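Local coordinates for uncharacterized DUF364 family protein (Pyrococcus horikoshii, PDB 3NPG), which is of unknown function but may bind heavy-metal ions, at residues E19-V24 with Q94-L99; D25-F28 with T33-L36; N60-P65 with I71-S76. All blocks are in the same frame, centred on the assembly; numbering follows the deposited sequence.

Contact 1 of 3, residues E19-V24 with Q94-L99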
loop_
_atom_site.group_PDB
_atom_site.type_symbol
_atom_site.label_atom_id
_atom_site.label_comp_id
_atom_site.label_asym_id
_atom_site.label_seq_id
_atom_site.Cartn_x
_atom_site.Cartn_y
_atom_site.Cartn_z
ATOM N N GLU A 19 18.153 32.858 -13.331
ATOM C CA GLU A 19 18.578 33.560 -14.551
ATOM C C GLU A 19 20.060 33.339 -14.873
ATOM O O GLU A 19 20.403 33.082 -16.030
ATOM C CB GLU A 19 18.263 35.063 -14.451
ATOM N N ASP A 20 20.935 33.421 -13.849
ATOM C CA ASP A 20 22.381 33.261 -14.043
ATOM C C ASP A 20 22.867 31.832 -13.731
ATOM O O ASP A 20 24.073 31.602 -13.649
ATOM C CB ASP A 20 23.159 34.300 -13.210
ATOM C CG ASP A 20 22.876 35.743 -13.606
ATOM O OD1 ASP A 20 22.938 36.053 -14.822
ATOM O OD2 ASP A 20 22.655 36.574 -12.697
ATOM N N LEU A 21 21.931 30.869 -13.600
ATOM C CA LEU A 21 22.272 29.466 -13.320
ATOM C C LEU A 21 21.877 28.551 -14.479
ATOM O O LEU A 21 20.876 28.803 -15.156
ATOM C CB LEU A 21 21.602 28.990 -12.025
ATOM C CG LEU A 21 22.124 29.595 -10.729
ATOM C CD1 LEU A 21 21.181 29.328 -9.603
ATOM C CD2 LEU A 21 23.506 29.066 -10.392
ATOM N N LYS A 22 22.656 27.479 -14.701
ATOM C CA LYS A 22 22.398 26.518 -15.773
ATOM C C LYS A 22 22.277 25.103 -15.223
ATOM O O LYS A 22 22.938 24.764 -14.237
ATOM C CB LYS A 22 23.518 26.575 -16.836
ATOM C CG LYS A 22 23.514 27.844 -17.675
ATOM C CD LYS A 22 24.556 27.785 -18.777
ATOM N N LEU A 23 21.454 24.264 -15.874
ATOM C CA LEU A 23 21.287 22.866 -15.486
ATOM C C LEU A 23 22.498 22.034 -15.949
ATOM O O LEU A 23 22.871 22.087 -17.122
ATOM C CB LEU A 23 19.980 22.299 -16.090
ATOM C CG LEU A 23 19.698 20.809 -15.838
ATOM C CD1 LEU A 23 19.402 20.545 -14.372
ATOM C CD2 LEU A 23 18.547 20.326 -16.693
ATOM N N VAL A 24 23.121 21.286 -15.019
ATOM C CA VAL A 24 24.261 20.416 -15.339
ATOM C C VAL A 24 23.778 18.975 -15.522
ATOM O O VAL A 24 23.984 18.384 -16.580
ATOM C CB VAL A 24 25.378 20.514 -14.262
ATOM C CG1 VAL A 24 26.489 19.503 -14.532
ATOM C CG2 VAL A 24 25.942 21.926 -14.183
ATOM N N GLN A 94 20.318 26.491 -2.814
ATOM C CA GLN A 94 21.601 26.061 -2.227
ATOM C C GLN A 94 22.798 26.842 -2.790
ATOM O O GLN A 94 23.837 26.937 -2.132
ATOM C CB GLN A 94 21.801 24.546 -2.400
ATOM C CG GLN A 94 20.840 23.708 -1.560
ATOM C CD GLN A 94 21.153 23.791 -0.091
ATOM O OE1 GLN A 94 22.094 23.177 0.390
ATOM N NE2 GLN A 94 20.341 24.518 0.659
ATOM N N TYR A 95 22.642 27.421 -3.991
ATOM C CA TYR A 95 23.663 28.265 -4.598
ATOM C C TYR A 95 23.684 29.645 -3.916
ATOM O O TYR A 95 24.760 30.199 -3.687
ATOM C CB TYR A 95 23.401 28.415 -6.115
ATOM C CG TYR A 95 24.461 29.214 -6.850
ATOM C CD1 TYR A 95 25.596 28.596 -7.368
ATOM C CD2 TYR A 95 24.294 30.573 -7.092
ATOM C CE1 TYR A 95 26.560 29.323 -8.070
ATOM C CE2 TYR A 95 25.252 31.310 -7.788
ATOM C CZ TYR A 95 26.386 30.682 -8.272
ATOM O OH TYR A 95 27.325 31.410 -8.964
ATOM N N TYR A 96 22.492 30.181 -3.566
ATOM C CA TYR A 96 22.359 31.519 -2.994
ATOM C C TYR A 96 22.137 31.536 -1.464
ATOM O O TYR A 96 22.064 32.621 -0.875
ATOM C CB TYR A 96 21.238 32.293 -3.705
ATOM C CG TYR A 96 21.523 32.578 -5.162
ATOM C CD1 TYR A 96 22.494 33.501 -5.535
ATOM C CD2 TYR A 96 20.769 31.986 -6.168
ATOM C CE1 TYR A 96 22.741 33.793 -6.873
ATOM C CE2 TYR A 96 21.002 32.275 -7.510
ATOM C CZ TYR A 96 21.996 33.175 -7.859
ATOM O OH TYR A 96 22.236 33.466 -9.177
ATOM N N ILE A 97 22.045 30.351 -0.823
ATOM C CA ILE A 97 21.786 30.253 0.628
ATOM C C ILE A 97 22.884 30.923 1.488
ATOM O O ILE A 97 24.073 30.663 1.290
ATOM C CB ILE A 97 21.491 28.774 1.073
ATOM C CG1 ILE A 97 20.872 28.715 2.492
ATOM C CG2 ILE A 97 22.738 27.874 0.957
ATOM C CD1 ILE A 97 19.396 28.977 2.547
ATOM N N ASP A 98 22.471 31.812 2.417
ATOM C CA ASP A 98 23.380 32.461 3.357
ATOM C C ASP A 98 23.131 31.886 4.742
ATOM O O ASP A 98 22.046 32.068 5.303
ATOM C CB ASP A 98 23.177 33.992 3.347
ATOM C CG ASP A 98 24.202 34.784 4.160
ATOM O OD1 ASP A 98 25.210 34.180 4.605
ATOM O OD2 ASP A 98 24.027 36.003 4.299
ATOM N N LEU A 99 24.097 31.114 5.258
ATOM C CA LEU A 99 23.944 30.415 6.529
ATOM C C LEU A 99 24.697 31.108 7.681
ATOM O O LEU A 99 25.104 30.446 8.636
ATOM C CB LEU A 99 24.385 28.946 6.380
ATOM C CG LEU A 99 23.606 28.124 5.348
ATOM C CD1 LEU A 99 24.370 26.872 4.957
ATOM C CD2 LEU A 99 22.228 27.778 5.854
#
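The Tyr95 ring carries Leu21 on one face. Methyl CD2 of Leu21 stands 3.5 Å from the centroid of the Tyr95 ring and only 6° off its normal, a CH-pi contact placed squarely over the centre. At the edge of the same ring, in its plane, lies CD2 of Tyr96. The Tyr96 ring in turn receives the edge of Tyr95, whose CD2 sits 3.4 Å above the Tyr96 plane near its centre. The two tyrosines thus form a corner, and the fork of Leu21 fills it. The other methyl, CD1 of Leu21, touches CE2 of Tyr96 at 3.6 Å from an oblique direction. The first torsions differ and help to set the rings at this corner: Tyr95 has CG anti to the backbone N (chi1 -177°), whereas Tyr96 has CG anti to its carbonyl carbon (chi1 -65°). No hydrogen bond joins the two segments. The tyrosine hydroxyls bond to residues outside the two segments: Tyr95 OH accepts from Glu41 N, and Tyr96 OH has a weak hydrogen bond to Leu17 O. Asp20 adds a loose contact, CB to Tyr96 OH at 4.2 Å. Leu21 also packs on Leu67 of helix 67-72. The contact therefore joins the turn between helix 6-17 and strand 22-27 to the C-terminal end of helix 79-96, with helix 67-72 alongside.

Contact 2 of 3, residues D25-F28 with T33-L36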
loop_
_atom_site.group_PDB
_atom_site.type_symbol
_atom_site.label_atom_id
_atom_site.label_comp_id
_atom_site.label_asym_id
_atom_site.label_seq_id
_atom_site.Cartn_x
_atom_site.Cartn_y
_atom_site.Cartn_z
ATOM N N ASP A 25 23.131 18.415 -14.483
ATOM C CA ASP A 25 22.603 17.053 -14.501
ATOM C C ASP A 25 21.394 16.951 -13.557
ATOM O O ASP A 25 21.173 17.846 -12.736
ATOM C CB ASP A 25 23.703 16.037 -14.092
ATOM C CG ASP A 25 23.496 14.624 -14.642
ATOM O OD1 ASP A 25 22.579 14.437 -15.477
ATOM O OD2 ASP A 25 24.280 13.722 -14.271
ATOM N N PHE A 26 20.594 15.878 -13.700
ATOM C CA PHE A 26 19.411 15.638 -12.864
ATOM C C PHE A 26 19.066 14.151 -12.861
ATOM O O PHE A 26 19.584 13.396 -13.691
ATOM C CB PHE A 26 18.209 16.465 -13.369
ATOM C CG PHE A 26 17.749 16.092 -14.760
ATOM C CD1 PHE A 26 18.353 16.647 -15.882
ATOM C CD2 PHE A 26 16.712 15.188 -14.949
ATOM C CE1 PHE A 26 17.949 16.281 -17.165
ATOM C CE2 PHE A 26 16.301 14.833 -16.234
ATOM C CZ PHE A 26 16.923 15.380 -17.334
ATOM N N SER A 27 18.166 13.728 -11.947
ATOM C CA SER A 27 17.715 12.339 -11.874
ATOM C C SER A 27 16.515 12.199 -10.950
ATOM O O SER A 27 16.602 12.543 -9.771
ATOM C CB SER A 27 18.847 11.425 -11.398
ATOM O OG SER A 27 18.425 10.075 -11.308
ATOM N N PHE A 28 15.391 11.667 -11.477
ATOM C CA PHE A 28 14.237 11.320 -10.656
ATOM C C PHE A 28 14.503 9.927 -10.063
ATOM O O PHE A 28 14.173 8.915 -10.681
ATOM C CB PHE A 28 12.940 11.332 -11.502
ATOM C CG PHE A 28 11.685 10.978 -10.729
ATOM C CD1 PHE A 28 11.106 11.889 -9.855
ATOM C CD2 PHE A 28 11.057 9.754 -10.915
ATOM C CE1 PHE A 28 9.954 11.560 -9.141
ATOM C CE2 PHE A 28 9.905 9.429 -10.205
ATOM C CZ PHE A 28 9.359 10.333 -9.324
ATOM N N THR A 33 15.333 12.706 -5.434
ATOM C CA THR A 33 15.460 13.294 -6.757
ATOM C C THR A 33 16.419 14.458 -6.608
ATOM O O THR A 33 16.334 15.193 -5.620
ATOM C CB THR A 33 14.080 13.764 -7.265
ATOM O OG1 THR A 33 13.237 12.629 -7.449
ATOM C CG2 THR A 33 14.168 14.558 -8.558
ATOM N N TRP A 34 17.386 14.581 -7.514
ATOM C CA TRP A 34 18.376 15.643 -7.401
ATOM C C TRP A 34 18.539 16.441 -8.674
ATOM O O TRP A 34 18.296 15.930 -9.765
ATOM C CB TRP A 34 19.727 15.092 -6.920
ATOM C CG TRP A 34 20.281 14.002 -7.778
ATOM C CD1 TRP A 34 20.132 12.660 -7.597
ATOM C CD2 TRP A 34 21.111 14.163 -8.932
ATOM N NE1 TRP A 34 20.817 11.972 -8.570
ATOM C CE2 TRP A 34 21.438 12.871 -9.398
ATOM C CE3 TRP A 34 21.613 15.280 -9.625
ATOM C CZ2 TRP A 34 22.229 12.664 -10.531
ATOM C CZ3 TRP A 34 22.394 15.071 -10.747
ATOM C CH2 TRP A 34 22.689 13.776 -11.193
ATOM N N VAL A 35 18.943 17.708 -8.532
ATOM C CA VAL A 35 19.209 18.604 -9.653
ATOM C C VAL A 35 20.539 19.305 -9.406
ATOM O O VAL A 35 20.710 19.958 -8.369
ATOM C CB VAL A 35 18.044 19.621 -9.875
ATOM C CG1 VAL A 35 18.473 20.761 -10.787
ATOM C CG2 VAL A 35 16.798 18.924 -10.429
ATOM N N LEU A 36 21.505 19.110 -10.313
ATOM C CA LEU A 36 22.818 19.740 -10.212
ATOM C C LEU A 36 22.864 20.999 -11.092
ATOM O O LEU A 36 22.518 20.937 -12.276
ATOM C CB LEU A 36 23.918 18.739 -10.629
ATOM C CG LEU A 36 25.370 19.201 -10.451
ATOM C CD1 LEU A 36 25.663 19.564 -8.997
ATOM C CD2 LEU A 36 26.341 18.134 -10.939
#
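The amide N of Leu36 donates to Asp25 O at 2.8 Å, the shortest polar bond between the two strands. The return bond, Asp25 N to Leu36 O, is weak at 3.4 Å. Two residues on, Ser27 and Trp34 form a second hydrogen-bonded pair, with Ser27 N to Trp34 O and Trp34 N to Ser27 O both 3.1 Å. Trp34 O also receives a CA-H contact from Phe26. The indole folds back over the opposite strand, because chi1 of 56° sets CG between the backbone N and the carbonyl carbon. One face of the ring then lies against Ser27 CB, 3.5 Å from NE1 of Trp34. Asp25 OD2 meets CH2 of Trp34 at the ring edge, with carboxylate and indole 86° apart. The indole also packs on Leu227 of helix 223-232. With an alanine at Trp34, Ser27 CB would probably lose the ring face over it and Asp25 OD2 the ring edge beside it, and a gap would open against Leu227. On the other face of the sheet, Phe26 CB meets Val35 CG2. Ser27 OG is hydrogen-bonded to Ser27 OG of the second subunit. The arrangement is an antiparallel beta hairpin, strands 22-27 and 32-38, lying at a subunit interface.

Contact 3 of 3, residues N60-P65 with I71-S76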
loop_
_atom_site.group_PDB
_atom_site.type_symbol
_atom_site.label_atom_id
_atom_site.label_comp_id
_atom_site.label_asym_id
_atom_site.label_seq_id
_atom_site.Cartn_x
_atom_site.Cartn_y
_atom_site.Cartn_z
ATOM N N ASN A 60 6.315 12.225 -18.278
ATOM C CA ASN A 60 6.871 13.568 -18.085
ATOM C C ASN A 60 6.698 14.409 -19.361
ATOM O O ASN A 60 7.141 13.999 -20.440
ATOM C CB ASN A 60 8.351 13.496 -17.666
ATOM C CG ASN A 60 8.830 14.706 -16.889
ATOM O OD1 ASN A 60 8.571 15.854 -17.249
ATOM N ND2 ASN A 60 9.575 14.468 -15.822
ATOM N N SER A 61 6.021 15.569 -19.240
ATOM C CA SER A 61 5.765 16.460 -20.377
ATOM C C SER A 61 7.026 17.223 -20.819
ATOM O O SER A 61 7.065 17.745 -21.938
ATOM C CB SER A 61 4.643 17.439 -20.052
ATOM O OG SER A 61 4.965 18.226 -18.917
ATOM N N ILE A 62 8.062 17.284 -19.942
ATOM C CA ILE A 62 9.327 17.958 -20.254
ATOM C C ILE A 62 10.075 17.222 -21.383
ATOM O O ILE A 62 10.430 16.048 -21.234
ATOM C CB ILE A 62 10.207 18.139 -18.976
ATOM C CG1 ILE A 62 9.499 19.054 -17.952
ATOM C CG2 ILE A 62 11.590 18.686 -19.333
ATOM C CD1 ILE A 62 9.988 18.902 -16.503
ATOM N N GLU A 63 10.255 17.897 -22.525
ATOM C CA GLU A 63 10.967 17.330 -23.667
ATOM C C GLU A 63 12.419 17.794 -23.667
ATOM O O GLU A 63 13.329 16.970 -23.781
ATOM C CB GLU A 63 10.271 17.708 -24.989
ATOM C CG GLU A 63 8.853 17.160 -25.120
ATOM C CD GLU A 63 8.733 15.646 -25.096
ATOM O OE1 GLU A 63 9.587 14.968 -25.714
ATOM O OE2 GLU A 63 7.761 15.140 -24.491
ATOM N N GLU A 64 12.641 19.116 -23.505
ATOM C CA GLU A 64 13.989 19.685 -23.420
ATOM C C GLU A 64 14.271 20.140 -21.989
ATOM O O GLU A 64 13.728 21.156 -21.536
ATOM C CB GLU A 64 14.168 20.853 -24.415
ATOM C CG GLU A 64 14.275 20.414 -25.871
ATOM C CD GLU A 64 15.523 19.623 -26.229
ATOM O OE1 GLU A 64 16.567 19.808 -25.558
ATOM O OE2 GLU A 64 15.471 18.856 -27.219
ATOM N N PRO A 65 15.067 19.358 -21.224
ATOM C CA PRO A 65 15.300 19.713 -19.820
ATOM C C PRO A 65 16.150 20.965 -19.645
ATOM O O PRO A 65 17.184 21.118 -20.300
ATOM C CB PRO A 65 15.998 18.470 -19.247
ATOM C CG PRO A 65 15.801 17.391 -20.274
ATOM C CD PRO A 65 15.725 18.087 -21.573
ATOM N N ILE A 71 11.678 24.264 -12.831
ATOM C CA ILE A 71 11.046 25.126 -11.815
ATOM C C ILE A 71 9.591 25.469 -12.172
ATOM O O ILE A 71 8.742 25.509 -11.284
ATOM C CB ILE A 71 11.905 26.407 -11.528
ATOM C CG1 ILE A 71 13.348 26.027 -11.110
ATOM C CG2 ILE A 71 11.241 27.293 -10.458
ATOM C CD1 ILE A 71 14.344 27.180 -11.142
ATOM N N ASP A 72 9.301 25.685 -13.468
ATOM C CA ASP A 72 7.939 26.001 -13.913
ATOM C C ASP A 72 6.975 24.834 -13.633
ATOM O O ASP A 72 5.791 25.063 -13.380
ATOM C CB ASP A 72 7.928 26.364 -15.408
ATOM C CG ASP A 72 6.566 26.793 -15.920
ATOM O OD1 ASP A 72 5.940 27.667 -15.281
ATOM O OD2 ASP A 72 6.126 26.255 -16.961
ATOM N N LYS A 73 7.496 23.592 -13.637
ATOM C CA LYS A 73 6.695 22.385 -13.419
ATOM C C LYS A 73 6.612 21.983 -11.927
ATOM O O LYS A 73 6.226 20.857 -11.621
ATOM C CB LYS A 73 7.245 21.215 -14.264
ATOM C CG LYS A 73 7.213 21.469 -15.778
ATOM C CD LYS A 73 5.821 21.315 -16.357
ATOM C CE LYS A 73 5.784 21.635 -17.822
ATOM N NZ LYS A 73 6.577 20.664 -18.616
ATOM N N ALA A 74 6.942 22.914 -11.006
ATOM C CA ALA A 74 6.884 22.641 -9.567
ATOM C C ALA A 74 5.446 22.541 -9.068
ATOM O O ALA A 74 5.177 21.787 -8.139
ATOM C CB ALA A 74 7.626 23.714 -8.800
ATOM N N ASP A 75 4.517 23.305 -9.681
ATOM C CA ASP A 75 3.103 23.285 -9.285
ATOM C C ASP A 75 2.269 22.364 -10.206
ATOM O O ASP A 75 1.046 22.536 -10.317
ATOM C CB ASP A 75 2.521 24.717 -9.248
ATOM C CG ASP A 75 2.613 25.472 -10.567
ATOM O OD1 ASP A 75 3.410 25.055 -11.438
ATOM O OD2 ASP A 75 1.923 26.503 -10.707
ATOM N N SER A 76 2.935 21.357 -10.832
ATOM C CA SER A 76 2.281 20.411 -11.744
ATOM C C SER A 76 1.429 19.396 -10.983
ATOM O O SER A 76 1.696 19.117 -9.819
ATOM C CB SER A 76 3.327 19.686 -12.590
ATOM O OG SER A 76 2.747 18.670 -13.393
#
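Lys73 reaches Ser61 by bending twice, at chi2 (-77°) and again at chi4 (65°), so that its chain curls and NZ arrives at the serine hydroxyl. Ser61 OG sits between its own backbone N and carbonyl carbon, on the side that meets the amine. The setting is a loop with an Asx turn, Asn60 to Ile62, packed beside the C-terminal end of helix 67-72. Lys73 is the first residue past that helix to leave helical geometry. NZ of Lys73 donates to OG of Ser61 at 2.9 Å. This is the one hydrogen bond between the segments. Both ends have a further partner: NZ makes a salt bridge with Glu69, one turn back on the helix, and OG is hydrogen-bonded to Glu81 of helix 79-96. Glu69 probably offsets the lysine charge, and the Glu81 side chain also touches Lys73. The aliphatic part of the lysine does separate work. It slides past Ile62 in the opposite direction, and CG of Lys73 lies 3.8 Å from CD1 of Ile62. The amine end also passes over the isoleucine, with NZ of Lys73 3.4 Å from CG1 of Ile62. Ile62 packs on Phe70 of the helix and on Leu232 of the second subunit. In the Asx turn, Asn60 OD1 accepts from Ile62 N at 3.1 Å, with an N-H...O angle of 157°.

Contacts 1 and 2 share strand 22-27, and their centres lie about 14 Å apart. They meet where Val24 N approaches Leu36 O at 2.8 Å, probably a hydrogen bond that continues the hairpin pairing. Contact 3 lies about 13 Å from contact 2 and about 19 Å from contact 1, centre to centre. Pro65 links it to both: its CB touches Phe26 CE1 at 3.6 Å, and its C lies 3.9 Å from Leu23 CD2. Along the chain, contacts 2 and 3 follow each other inside the long loop that contact 1 closes. Contacts 2 and 3 both touch the second subunit. Contact 1 touches no other chain of the assembly.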